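Local coordinates for tetratricopeptide TPR_2 repeat protein (PDB 5DJS), which combines tetratricopeptide repeats with a GT-B-type domain pair of glycosyltransferase family 41 and holds a bound uridine-5'-diphosphate, at residues P358-R363 against G389-L394. The protein carries 1 engineered substitution. Sequence-based numbering, arbitrary orientation.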
loop_
_atom_site.group_PDB
_atom_site.type_symbol
_atom_site.label_atom_id
_atom_site.label_comp_id
_atom_site.label_asym_id
_atom_site.label_seq_id
_atom_site.Cartn_x
_atom_site.Cartn_y
_atom_site.Cartn_z
ATOM N N PRO A 358 12.742 28.981 11.002
ATOM C CA PRO A 358 12.311 28.885 12.411
ATOM C C PRO A 358 10.842 29.232 12.718
ATOM O O PRO A 358 10.386 28.977 13.839
ATOM C CB PRO A 358 13.264 29.845 13.132
ATOM C CG PRO A 358 13.655 30.833 12.088
ATOM C CD PRO A 358 13.729 30.062 10.807
ATOM N N ARG A 359 10.126 29.813 11.751
ATOM C CA ARG A 359 8.696 30.095 11.890
ATOM C C ARG A 359 7.799 29.030 11.230
ATOM O O ARG A 359 6.588 28.987 11.492
ATOM C CB ARG A 359 8.386 31.488 11.317
ATOM C CG ARG A 359 9.213 32.616 11.934
ATOM C CD ARG A 359 8.612 33.997 11.693
ATOM N NE ARG A 359 7.309 34.174 12.363
ATOM C CZ ARG A 359 6.116 34.341 11.770
ATOM N NH1 ARG A 359 5.976 34.374 10.441
ATOM N NH2 ARG A 359 5.027 34.488 12.529
ATOM N N ALA A 360 8.387 28.169 10.391
ATOM C CA ALA A 360 7.621 27.155 9.646
ATOM C C ALA A 360 6.997 26.105 10.565
ATOM O O ALA A 360 7.567 25.758 11.599
ATOM C CB ALA A 360 8.505 26.466 8.614
ATOM N N ARG A 361 5.834 25.606 10.163
ATOM C CA ARG A 361 5.099 24.589 10.901
ATOM C C ARG A 361 4.964 23.358 10.019
ATOM O O ARG A 361 4.886 23.497 8.804
ATOM C CB ARG A 361 3.713 25.115 11.271
ATOM C CG ARG A 361 3.738 26.340 12.175
ATOM C CD ARG A 361 2.362 26.979 12.318
ATOM N NE ARG A 361 1.378 26.091 12.937
ATOM C CZ ARG A 361 1.346 25.747 14.233
ATOM N NH1 ARG A 361 2.254 26.196 15.101
ATOM N NH2 ARG A 361 0.393 24.925 14.673
ATOM N N LEU A 362 4.954 22.166 10.630
ATOM C CA LEU A 362 4.773 20.888 9.917
ATOM C C LEU A 362 3.449 20.242 10.293
ATOM O O LEU A 362 3.120 20.127 11.474
ATOM C CB LEU A 362 5.913 19.929 10.234
ATOM C CG LEU A 362 5.881 18.544 9.581
ATOM C CD1 LEU A 362 5.879 18.611 8.057
ATOM C CD2 LEU A 362 7.076 17.740 10.060
ATOM N N ARG A 363 2.709 19.803 9.277
ATOM C CA ARG A 363 1.351 19.287 9.426
ATOM C C ARG A 363 1.285 17.820 8.993
ATOM O O ARG A 363 1.375 17.522 7.803
ATOM C CB ARG A 363 0.420 20.121 8.549
ATOM C CG ARG A 363 -1.063 19.783 8.655
ATOM C CD ARG A 363 -1.798 20.705 9.611
ATOM N NE ARG A 363 -3.104 21.094 9.074
ATOM C CZ ARG A 363 -3.378 22.227 8.418
ATOM N NH1 ARG A 363 -2.445 23.158 8.193
ATOM N NH2 ARG A 363 -4.619 22.434 7.978
ATOM N N GLY A 389 8.005 21.294 20.002
ATOM C CA GLY A 389 6.925 20.364 19.674
ATOM C C GLY A 389 5.614 21.019 19.285
ATOM O O GLY A 389 4.809 20.415 18.571
ATOM N N GLU A 390 5.391 22.244 19.759
ATOM C CA GLU A 390 4.199 23.016 19.385
ATOM C C GLU A 390 4.163 23.415 17.892
ATOM O O GLU A 390 3.080 23.644 17.351
ATOM C CB GLU A 390 4.012 24.254 20.294
ATOM C CG GLU A 390 5.150 25.282 20.291
ATOM C CD GLU A 390 6.106 25.142 21.468
ATOM O OE1 GLU A 390 6.512 24.001 21.787
ATOM O OE2 GLU A 390 6.457 26.180 22.070
ATOM N N ARG A 391 5.329 23.484 17.234
ATOM C CA ARG A 391 5.403 23.805 15.788
ATOM C C ARG A 391 4.886 22.641 14.934
ATOM O O ARG A 391 4.556 22.826 13.766
ATOM C CB ARG A 391 6.831 24.175 15.308
ATOM C CG ARG A 391 7.702 24.997 16.268
ATOM C CD ARG A 391 8.405 26.203 15.646
ATOM N NE ARG A 391 8.813 26.063 14.240
ATOM C CZ ARG A 391 10.025 25.725 13.786
ATOM N NH1 ARG A 391 11.034 25.432 14.598
ATOM N NH2 ARG A 391 10.223 25.673 12.470
ATOM N N LEU A 392 4.849 21.448 15.524
ATOM C CA LEU A 392 4.349 20.229 14.890
ATOM C C LEU A 392 2.866 20.049 15.186
ATOM O O LEU A 392 2.497 19.872 16.345
ATOM C CB LEU A 392 5.130 19.051 15.473
ATOM C CG LEU A 392 5.005 17.683 14.830
ATOM C CD1 LEU A 392 5.753 17.659 13.511
ATOM C CD2 LEU A 392 5.562 16.619 15.766
ATOM N N GLU A 393 2.018 20.102 14.158
ATOM C CA GLU A 393 0.566 19.904 14.347
ATOM C C GLU A 393 0.024 18.582 13.726
ATOM O O GLU A 393 0.001 18.402 12.510
ATOM C CB GLU A 393 -0.253 21.146 13.925
ATOM C CG GLU A 393 -0.001 21.707 12.530
ATOM C CD GLU A 393 -0.981 22.822 12.141
ATOM O OE1 GLU A 393 -0.521 23.944 11.831
ATOM O OE2 GLU A 393 -2.212 22.585 12.135
ATOM N N LEU A 394 -0.414 17.676 14.606
ATOM C CA LEU A 394 -0.825 16.319 14.258
ATOM C C LEU A 394 -2.341 16.224 14.283
ATOM O O LEU A 394 -2.969 16.703 15.224
ATOM C CB LEU A 394 -0.274 15.331 15.282
ATOM C CG LEU A 394 1.225 15.264 15.603
ATOM C CD1 LEU A 394 2.100 15.540 14.391
ATOM C CD2 LEU A 394 1.613 16.187 16.747
#
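The carbonyl oxygen of A360 is gripped by two nitrogens of one arginine: R391 NH2 lies 2.8 Å from A360 O, and R391 NE 2.9 Å from the same atom. The oxygen sits at the edge of the guanidinium, near its plane, and the paired N-H groups fix the rotation of the flat group. P358 O lies over the centre of one guanidinium face, 3.2 Å above its plane; it accepts no hydrogen bond there, but its partial negative charge probably suits the cation. R391 NH2 also donates to L354 O, in the last turn of helix 344-356; with two hydrogens it can serve both oxygens.

Beyond this clasp the two segments pair as parallel strands, their axes 19° apart. L362 lies between two backbone bonds, its N donating to R391 O and its O accepting from E393 N at 2.9 Å. On one face of the sheet the leucines L362 and L392 lie side by side, CD2 of L362 3.7 Å from CD1 of L392; both are buried against flanking helices, where branched apolar side chains fill the layer between sheet and helix.

On the other face E393 stands between two arginines. With CG placed between its backbone N and carbonyl carbon (chi1 52°), its carboxylate leans toward the neighbouring strand. OE1 takes a bond from R361 NE at 3.1 Å, on its anti side but 31° out of the carboxylate plane, and a weak one from R361 NH2. OE2 lies 3.5 Å from R363 NE, well out of the guanidinium plane, so charge alone attracts them. The single negative charge probably offsets part of each arginine's; R363 also has a weak, long pairing with D409.

The contact joins the strands of a beta-alpha-beta unit whose connection is helix 372-383. Strand 392-395 borders the six-stranded parallel sheet, and strand 361-365 lies between it and strand 332-335; L362 packs on W350 and L354 of helix 344-356, while L392 meets L382 of helix 372-383.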